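Long-range contacts in alpha-1,3-glucanase (Streptomyces thermodiastaticus, PDB 7C7D), which hydrolyses the alpha-1,3-glycosidic linkages of alpha-1,3-glucan as a thermostable glycoside hydrolase of family GH87: residues V209-K214 / R229-A234; I242-Y247 / Q262-W267; G375-A380 / L403-A408; T413-K418 / G448-D453. All coordinates share one frame; numbering follows the deposited sequence.

Contact 1. Residues V209-K214 / R229-A234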
# COMPACT_ATOMS: atom_id res chain seq x y z
N VAL A 209 25.27 18.49 11.08
CA VAL A 209 26.51 17.75 10.82
C VAL A 209 26.32 17.00 9.52
O VAL A 209 25.45 16.13 9.42
CB VAL A 209 26.82 16.78 11.97
CG1 VAL A 209 28.05 15.94 11.63
CG2 VAL A 209 27.00 17.53 13.28
N SER A 210 27.14 17.30 8.52
CA SER A 210 27.02 16.65 7.22
C SER A 210 27.69 15.28 7.23
O SER A 210 28.80 15.13 7.76
CB SER A 210 27.64 17.52 6.13
OG SER A 210 27.66 16.83 4.89
N VAL A 211 27.03 14.29 6.63
CA VAL A 211 27.62 12.96 6.51
C VAL A 211 28.89 13.00 5.67
O VAL A 211 29.80 12.19 5.88
CB VAL A 211 26.61 11.92 5.98
CG1 VAL A 211 25.47 11.73 6.95
CG2 VAL A 211 26.09 12.33 4.61
N THR A 212 28.97 13.91 4.69
CA THR A 212 30.17 13.97 3.87
C THR A 212 31.37 14.49 4.66
O THR A 212 32.51 14.14 4.35
CB THR A 212 29.93 14.80 2.60
OG1 THR A 212 29.46 16.10 2.95
CG2 THR A 212 28.91 14.11 1.71
N ASP A 213 31.13 15.31 5.68
CA ASP A 213 32.21 15.73 6.56
C ASP A 213 32.74 14.59 7.41
O ASP A 213 33.86 14.67 7.92
CB ASP A 213 31.76 16.90 7.44
CG ASP A 213 31.54 18.18 6.66
OD1 ASP A 213 31.96 18.24 5.48
OD2 ASP A 213 30.97 19.13 7.23
N LYS A 214 31.96 13.52 7.57
CA LYS A 214 32.37 12.34 8.31
C LYS A 214 32.84 11.22 7.39
O LYS A 214 33.00 10.08 7.84
CB LYS A 214 31.25 11.85 9.22
CG LYS A 214 30.82 12.86 10.27
CD LYS A 214 31.91 13.06 11.30
CE LYS A 214 31.51 14.09 12.35
NZ LYS A 214 32.54 14.20 13.42
N ARG A 229 26.97 6.53 10.81
CA ARG A 229 27.08 6.19 12.23
C ARG A 229 27.83 7.28 12.98
O ARG A 229 27.40 7.72 14.05
CB ARG A 229 27.79 4.85 12.33
CG ARG A 229 27.78 4.15 13.65
CD ARG A 229 28.38 2.77 13.41
NE ARG A 229 28.57 1.99 14.62
CZ ARG A 229 29.43 0.98 14.70
NH1 ARG A 229 30.16 0.65 13.65
NH2 ARG A 229 29.55 0.30 15.84
N ASP A 230 28.96 7.73 12.43
CA ASP A 230 29.75 8.77 13.08
C ASP A 230 29.00 10.09 13.15
O ASP A 230 29.08 10.81 14.15
CB ASP A 230 31.08 8.96 12.35
CG ASP A 230 32.01 7.77 12.49
OD1 ASP A 230 31.81 6.95 13.41
OD2 ASP A 230 32.96 7.66 11.69
N ALA A 231 28.27 10.44 12.08
CA ALA A 231 27.51 11.69 12.09
C ALA A 231 26.40 11.64 13.14
O ALA A 231 26.19 12.62 13.86
CB ALA A 231 26.93 11.96 10.70
N ILE A 232 25.70 10.52 13.24
CA ILE A 232 24.65 10.37 14.24
C ILE A 232 25.21 10.56 15.64
O ILE A 232 24.62 11.27 16.47
CB ILE A 232 23.94 9.01 14.07
CG1 ILE A 232 23.12 9.01 12.78
CG2 ILE A 232 23.06 8.70 15.28
CD1 ILE A 232 22.62 7.63 12.38
N ALA A 233 26.36 9.95 15.92
CA ALA A 233 26.98 10.10 17.23
C ALA A 233 27.39 11.54 17.50
O ALA A 233 27.32 12.01 18.64
CB ALA A 233 28.19 9.16 17.35
N ALA A 234 27.80 12.27 16.46
CA ALA A 234 28.26 13.65 16.62
C ALA A 234 27.12 14.66 16.63
O ALA A 234 27.36 15.83 16.97
CB ALA A 234 29.24 14.01 15.50
O HOH W 1 33.55 7.75 8.90
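K214 O is held by a water only 2.6 Å away, which donates to it and also to D230 OD2, tying the two segments through solvent where no direct hydrogen bond joins them. The other carboxylate oxygen of D230, OD1, is bonded to Q226 NE2 one turn earlier in the helix, so both oxygens have a partner, which restrains the turning of the carboxylate. The setting is the start of a parallel beta-helix of the pectate lyase-like kind: strand 209-210 opens the first coil, and helix 225-234 lies beside it, consistent with the helical cap seen at the N-terminal end of relatives. Behind the water the contact is apolar and centred on the methyl group of A231. V211 CG1 reaches A231 CB at 4.0 Å, K214 CG meets the same CB at 4.0 Å, and V209 CG1 comes to 4.2 Å from it. V240, from the strand that follows the helix, touches both V211 and A231 and closes the packing from the core. K214 lies along the helix rather than across it. A bend at its second torsion (chi2 -68°) is followed by an extended tail, which carries the chain from A231 on to A234, where CE passes 3.9 Å from A234 CB. Its amine stays well away from D230, with K214 NZ and D230 OD2 6.8 Å apart, so at most a long-range attraction acts there. S210 CB points away from the helix, and the turn within 209-214 is braced by a 2.7 Å hydrogen bond between S210 OG and T212 OG1.

Contact 2. Residues I242-Y247 / Q262-W267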
# COMPACT_ATOMS: atom_id res chain seq x y z
N ILE A 242 22.22 15.14 5.00
CA ILE A 242 22.60 14.27 3.89
C ILE A 242 22.56 15.12 2.63
O ILE A 242 21.47 15.36 2.08
CB ILE A 242 21.66 13.07 3.76
CG1 ILE A 242 21.54 12.29 5.07
CG2 ILE A 242 22.12 12.15 2.64
CD1 ILE A 242 20.43 11.24 5.06
N PRO A 243 23.70 15.59 2.13
CA PRO A 243 23.70 16.41 0.90
C PRO A 243 23.20 15.62 -0.29
O PRO A 243 23.20 14.38 -0.26
CB PRO A 243 25.18 16.78 0.72
CG PRO A 243 25.83 16.53 2.05
CD PRO A 243 25.05 15.42 2.69
N PRO A 244 22.78 16.29 -1.36
CA PRO A 244 22.43 15.58 -2.60
C PRO A 244 23.54 14.62 -3.01
O PRO A 244 24.73 14.95 -2.96
CB PRO A 244 22.26 16.71 -3.61
CG PRO A 244 21.83 17.88 -2.79
CD PRO A 244 22.54 17.75 -1.47
N GLY A 245 23.15 13.43 -3.43
CA GLY A 245 24.11 12.42 -3.82
C GLY A 245 23.50 11.04 -3.70
O GLY A 245 22.32 10.88 -3.40
N ASP A 246 24.35 10.05 -3.95
CA ASP A 246 23.99 8.64 -3.83
C ASP A 246 24.93 8.02 -2.81
O ASP A 246 26.15 8.15 -2.93
CB ASP A 246 24.14 7.92 -5.17
CG ASP A 246 23.09 8.35 -6.18
OD1 ASP A 246 21.96 7.81 -6.14
OD2 ASP A 246 23.39 9.22 -7.01
N TYR A 247 24.37 7.35 -1.81
CA TYR A 247 25.14 6.83 -0.69
C TYR A 247 24.85 5.35 -0.52
O TYR A 247 23.71 4.97 -0.25
CB TYR A 247 24.77 7.55 0.60
CG TYR A 247 24.96 9.04 0.53
CD1 TYR A 247 23.96 9.86 0.04
CD2 TYR A 247 26.15 9.62 0.96
CE1 TYR A 247 24.13 11.23 -0.04
CE2 TYR A 247 26.33 10.98 0.89
CZ TYR A 247 25.32 11.78 0.39
OH TYR A 247 25.51 13.14 0.33
N GLN A 262 18.26 14.25 7.94
CA GLN A 262 17.56 15.10 6.98
C GLN A 262 18.33 15.19 5.68
O GLN A 262 19.51 15.56 5.67
CB GLN A 262 17.37 16.50 7.56
CG GLN A 262 16.71 17.46 6.60
CD GLN A 262 16.28 18.73 7.27
OE1 GLN A 262 16.33 18.85 8.50
NE2 GLN A 262 15.84 19.71 6.48
N GLY A 263 17.64 14.87 4.58
CA GLY A 263 18.17 15.08 3.25
C GLY A 263 17.66 16.38 2.63
O GLY A 263 16.91 17.15 3.22
N ALA A 264 18.10 16.60 1.40
CA ALA A 264 17.73 17.77 0.62
C ALA A 264 16.43 17.57 -0.15
O ALA A 264 16.03 18.46 -0.91
CB ALA A 264 18.85 18.12 -0.37
N GLY A 265 15.76 16.44 0.06
CA GLY A 265 14.61 16.04 -0.72
C GLY A 265 14.83 14.63 -1.25
O GLY A 265 15.94 14.27 -1.62
N SER A 266 13.76 13.83 -1.28
CA SER A 266 13.88 12.43 -1.65
C SER A 266 14.24 12.21 -3.12
O SER A 266 14.52 11.07 -3.50
CB SER A 266 12.59 11.69 -1.31
OG SER A 266 11.54 12.17 -2.12
N TRP A 267 14.22 13.25 -3.95
CA TRP A 267 14.70 13.13 -5.32
C TRP A 267 16.17 13.52 -5.46
O TRP A 267 16.72 13.40 -6.56
CB TRP A 267 13.84 13.97 -6.27
CG TRP A 267 12.44 13.43 -6.41
CD1 TRP A 267 11.48 13.37 -5.43
CD2 TRP A 267 11.84 12.88 -7.58
NE1 TRP A 267 10.33 12.82 -5.93
CE2 TRP A 267 10.52 12.51 -7.25
CE3 TRP A 267 12.28 12.66 -8.89
CZ2 TRP A 267 9.64 11.94 -8.17
CZ3 TRP A 267 11.40 12.09 -9.81
CH2 TRP A 267 10.10 11.74 -9.44
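I242 gives up more surface than any other residue of this pair of segments, and its nearest approaches are to the peptide that joins Q262 to G263. Its backbone N donates to Q262 O at 2.8 Å, a fairly straight bond (157° at the hydrogen) that arrives 24° off the carbonyl plane. The side chain follows the same route: I242 CB stands 3.8 Å from Q262 O, and CG1, placed beside the backbone N, lies close to that oxygen as well. Q262 contributes mainly through its main chain, since its own side chain leads the other way, extended and packed on V239 and W241. At the next step the pairing opens out. I242 O faces the CA-H of G263 at 3.5 Å, and the S269 hydroxyl sits between the chains, bonded both to I242 O and to A264 N. This is a corner of the parallel beta-helix, where strands 238-242 and 259-263 run side by side toward the bend and the chain swings into the next face, on which strand 245-248 pairs with 269-272. A264 fills the corner: its CB lies over one face of the P244 ring, toward the CG-CD side, 3.8 Å from P244 CG, while W241 also touches the methyl group. Inside the bend of 242-247, Y247 OH donates to P243 O at 2.7 Å, in the plane of its own ring but 46° out of the carbonyl plane. The sharp turn between them runs through G245, whose backbone angles would jam any CB against P244 O.

Contact 3. Residues G375-A380 / L403-A408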
# COMPACT_ATOMS: atom_id res chain seq x y z
N GLY A 375 3.92 -6.33 -1.89
CA GLY A 375 3.80 -7.75 -2.13
C GLY A 375 2.92 -8.51 -1.17
O GLY A 375 2.89 -9.74 -1.18
N ASP A 376 2.21 -7.80 -0.30
CA ASP A 376 1.32 -8.35 0.71
C ASP A 376 0.56 -7.14 1.24
O ASP A 376 0.58 -6.09 0.59
CB ASP A 376 2.17 -9.04 1.79
CG ASP A 376 1.43 -10.15 2.51
OD1 ASP A 376 0.31 -9.92 3.00
OD2 ASP A 376 1.98 -11.27 2.58
N ASP A 377 -0.08 -7.25 2.40
CA ASP A 377 -0.85 -6.15 2.98
C ASP A 377 -0.10 -4.84 2.84
O ASP A 377 1.03 -4.71 3.31
CB ASP A 377 -1.07 -6.41 4.47
CG ASP A 377 -1.97 -7.59 4.76
OD1 ASP A 377 -2.93 -7.83 4.01
OD2 ASP A 377 -1.71 -8.27 5.78
N ALA A 378 -0.73 -3.83 2.23
CA ALA A 378 -0.00 -2.58 2.03
C ALA A 378 0.29 -1.91 3.37
O ALA A 378 1.44 -1.55 3.66
CB ALA A 378 -0.74 -1.64 1.08
N LEU A 379 -0.74 -1.77 4.21
CA LEU A 379 -0.61 -1.32 5.59
C LEU A 379 -1.27 -2.36 6.48
O LEU A 379 -2.40 -2.77 6.21
CB LEU A 379 -1.32 0.02 5.81
CG LEU A 379 -0.79 1.22 5.03
CD1 LEU A 379 -1.64 2.45 5.37
CD2 LEU A 379 0.68 1.48 5.34
N ALA A 380 -0.57 -2.78 7.52
CA ALA A 380 -1.10 -3.79 8.42
C ALA A 380 -0.81 -3.43 9.87
O ALA A 380 0.19 -2.78 10.18
CB ALA A 380 -0.52 -5.18 8.12
N LEU A 403 -1.04 -9.31 -3.41
CA LEU A 403 -1.86 -10.32 -2.77
C LEU A 403 -2.26 -9.74 -1.41
O LEU A 403 -1.66 -8.77 -0.93
CB LEU A 403 -1.11 -11.65 -2.65
CG LEU A 403 0.23 -11.67 -1.93
CD1 LEU A 403 0.06 -11.98 -0.45
CD2 LEU A 403 1.18 -12.67 -2.58
N ALA A 404 -3.28 -10.33 -0.81
CA ALA A 404 -3.77 -9.88 0.49
C ALA A 404 -4.39 -8.49 0.41
O ALA A 404 -4.93 -8.09 -0.63
CB ALA A 404 -2.71 -10.03 1.59
N ASN A 405 -4.36 -7.74 1.50
CA ASN A 405 -5.30 -6.64 1.68
C ASN A 405 -4.67 -5.28 1.39
O ASN A 405 -3.45 -5.10 1.42
CB ASN A 405 -5.81 -6.66 3.12
CG ASN A 405 -6.36 -8.02 3.50
OD1 ASN A 405 -7.46 -8.39 3.10
ND2 ASN A 405 -5.59 -8.78 4.27
N GLY A 406 -5.53 -4.29 1.13
CA GLY A 406 -5.07 -2.92 1.13
C GLY A 406 -4.66 -2.48 2.53
O GLY A 406 -3.52 -2.07 2.77
N ILE A 407 -5.60 -2.58 3.46
CA ILE A 407 -5.36 -2.37 4.88
C ILE A 407 -5.87 -3.58 5.64
O ILE A 407 -7.01 -4.01 5.43
CB ILE A 407 -6.03 -1.09 5.41
CG1 ILE A 407 -5.35 0.14 4.80
CG2 ILE A 407 -6.02 -1.07 6.93
CD1 ILE A 407 -5.97 1.48 5.19
N ALA A 408 -5.04 -4.14 6.52
CA ALA A 408 -5.43 -5.27 7.36
C ALA A 408 -5.18 -4.93 8.81
O ALA A 408 -4.05 -4.58 9.19
CB ALA A 408 -4.65 -6.53 6.98
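D377 OD1 takes two hydrogen bonds from one residue, N405: the side-chain ND2 reaches it at 2.8 Å on the syn side, 23° out of the carboxylate plane, and the backbone N of N405 comes in at 2.9 Å almost in line with the C-O bond. Carboxylate and amide lie side by side, their planes 21° apart. D377 OD2 has its own partner in Y410 OH, while N405 OD1 is bonded to S430 N and R475 NH1, so all four polar side-chain atoms of this buried pair are satisfied. An alanine in place of D377 would remove both acceptors and would probably leave N405 ND2, N405 N and the Y410 hydroxyl short of a partner. D376 turns its carboxylate back on the chain: OD1 accepts from D377 N at 2.8 Å through its anti lone pair, and OD2 forms a salt bridge with R300. Beyond the carboxylates the backbones take over. A378 N donates to N405 O and L379 N to G406 O, both at 3.1 Å, and A408 N to L379 O at 3.0 Å. L379 and I407 point into the interior in an aliphatic stack, L379 CB against I407 CG1, as neighbouring coils do in a parallel beta-helix.

Contact 4. Residues T413-K418 / G448-D453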
# COMPACT_ATOMS: atom_id res chain seq x y z
N THR A 413 -6.55 -2.76 19.78
CA THR A 413 -7.50 -2.07 20.64
C THR A 413 -7.66 -0.63 20.20
O THR A 413 -6.67 0.10 20.08
CB THR A 413 -7.00 -2.11 22.09
OG1 THR A 413 -6.88 -3.47 22.50
CG2 THR A 413 -7.96 -1.37 23.02
N ASP A 414 -8.91 -0.20 19.99
CA ASP A 414 -9.20 1.21 19.72
C ASP A 414 -8.42 1.70 18.50
O ASP A 414 -7.62 2.64 18.58
CB ASP A 414 -8.96 2.08 20.96
CG ASP A 414 -9.97 1.83 22.06
OD1 ASP A 414 -11.08 1.33 21.77
OD2 ASP A 414 -9.65 2.12 23.23
N ILE A 415 -8.67 1.05 17.37
CA ILE A 415 -7.97 1.31 16.12
C ILE A 415 -8.87 2.11 15.20
O ILE A 415 -10.08 1.87 15.13
CB ILE A 415 -7.59 -0.04 15.46
CG1 ILE A 415 -6.72 -0.89 16.39
CG2 ILE A 415 -6.93 0.18 14.11
CD1 ILE A 415 -5.48 -0.21 16.86
N THR A 416 -8.28 3.04 14.45
CA THR A 416 -9.00 3.85 13.48
C THR A 416 -8.42 3.65 12.09
O THR A 416 -7.20 3.74 11.90
CB THR A 416 -8.96 5.32 13.88
OG1 THR A 416 -9.64 5.48 15.13
CG2 THR A 416 -9.65 6.19 12.84
N VAL A 417 -9.29 3.41 11.12
CA VAL A 417 -8.94 3.33 9.70
C VAL A 417 -9.86 4.34 9.02
O VAL A 417 -11.06 4.08 8.88
CB VAL A 417 -9.15 1.91 9.15
CG1 VAL A 417 -8.87 1.87 7.65
CG2 VAL A 417 -8.26 0.92 9.88
N LYS A 418 -9.32 5.49 8.62
CA LYS A 418 -10.15 6.63 8.23
C LYS A 418 -9.65 7.31 6.96
O LYS A 418 -8.47 7.62 6.84
CB LYS A 418 -10.19 7.66 9.37
CG LYS A 418 -10.94 8.94 9.04
CD LYS A 418 -10.88 9.95 10.19
CE LYS A 418 -12.24 10.31 10.75
NZ LYS A 418 -12.13 10.69 12.19
N GLY A 448 -12.22 -3.02 22.30
CA GLY A 448 -12.62 -1.62 22.34
C GLY A 448 -13.49 -1.29 21.15
O GLY A 448 -14.46 -1.99 20.87
N THR A 449 -13.13 -0.22 20.44
CA THR A 449 -13.88 0.24 19.28
C THR A 449 -12.95 0.28 18.08
O THR A 449 -11.85 0.83 18.16
CB THR A 449 -14.43 1.65 19.54
OG1 THR A 449 -15.27 1.62 20.70
CG2 THR A 449 -15.25 2.14 18.35
N ILE A 450 -13.39 -0.32 16.98
CA ILE A 450 -12.68 -0.23 15.72
C ILE A 450 -13.49 0.72 14.84
O ILE A 450 -14.63 0.42 14.48
CB ILE A 450 -12.53 -1.60 15.04
CG1 ILE A 450 -12.05 -2.66 16.04
CG2 ILE A 450 -11.60 -1.49 13.85
CD1 ILE A 450 -10.68 -2.39 16.66
N THR A 451 -12.89 1.85 14.50
CA THR A 451 -13.56 2.90 13.75
C THR A 451 -13.07 2.86 12.31
O THR A 451 -11.89 3.11 12.05
CB THR A 451 -13.24 4.26 14.39
OG1 THR A 451 -13.71 4.28 15.74
CG2 THR A 451 -13.90 5.38 13.62
N VAL A 452 -13.96 2.56 11.39
CA VAL A 452 -13.63 2.45 9.97
C VAL A 452 -14.50 3.48 9.25
O VAL A 452 -15.66 3.21 8.93
CB VAL A 452 -13.88 1.03 9.45
CG1 VAL A 452 -13.48 0.90 7.98
CG2 VAL A 452 -13.15 -0.01 10.32
N ASP A 453 -13.96 4.67 9.01
CA ASP A 453 -14.77 5.82 8.61
C ASP A 453 -14.21 6.50 7.37
O ASP A 453 -13.02 6.80 7.29
CB ASP A 453 -14.81 6.86 9.74
CG ASP A 453 -15.55 8.12 9.33
OD1 ASP A 453 -16.77 8.04 9.07
OD2 ASP A 453 -14.92 9.18 9.23
O HOH W 2 -13.50 1.84 23.00
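Strand 415-418 and strand 449-453 are neighbouring rungs of one face of the beta-helix, running parallel within 5°, and D414 and T449 join them at the corner where the face begins. D414 OD1 accepts from T449 N at 2.9 Å, nearly in line with its C-O bond, and also from a water, 2.8 Å away, that is hydrogen-bonded to T449 OG1. A side chain on G448 would run into the same oxygen. With an alanine at D414, T449 N would probably lose its acceptor and the water one of its two holds. After a weak first bond from I415 N to T449 O, the ladder becomes regular: T451 N to I415 O, V417 N to T451 O at 2.8 Å, and D453 N to V417 O, which N455 ND2 also reaches. As expected of a beta-helix, I415, V417, I450 and V452 turn inward, and I450 CD1 folds back to within 4.1 Å of I415 CB. On the outward side T416 and T451 lie side by side, as do K418 and D453. K418 CE passes 3.3 Å from D453 OD2, yet K418 NZ stays 4.3 Å from that oxygen, too far for a salt bridge, while D453 OD1 is hydrogen-bonded to T490 OG1.

In the fold
The four contacts follow one another along the chain, each closing its loop before the next opens, so none nests or crosses. Contact 1 closes the loop from the first strand of the beta-helix, 209-210, to the helix that follows. Contact 2 joins the next two coils at a corner, and the pair touch where S210, V211 and T212 meet P243. Contacts 3 and 4 each close one later turn, in different faces: contact 3 pairs strand 379-382 with 407-410, contact 4 pairs 415-423 with 449-458, and contact 2 is about 29 Å from contact 3, centre to centre. These two meet across the interior, I407 against V417, because strand 407-410 runs round the corner into 415-423.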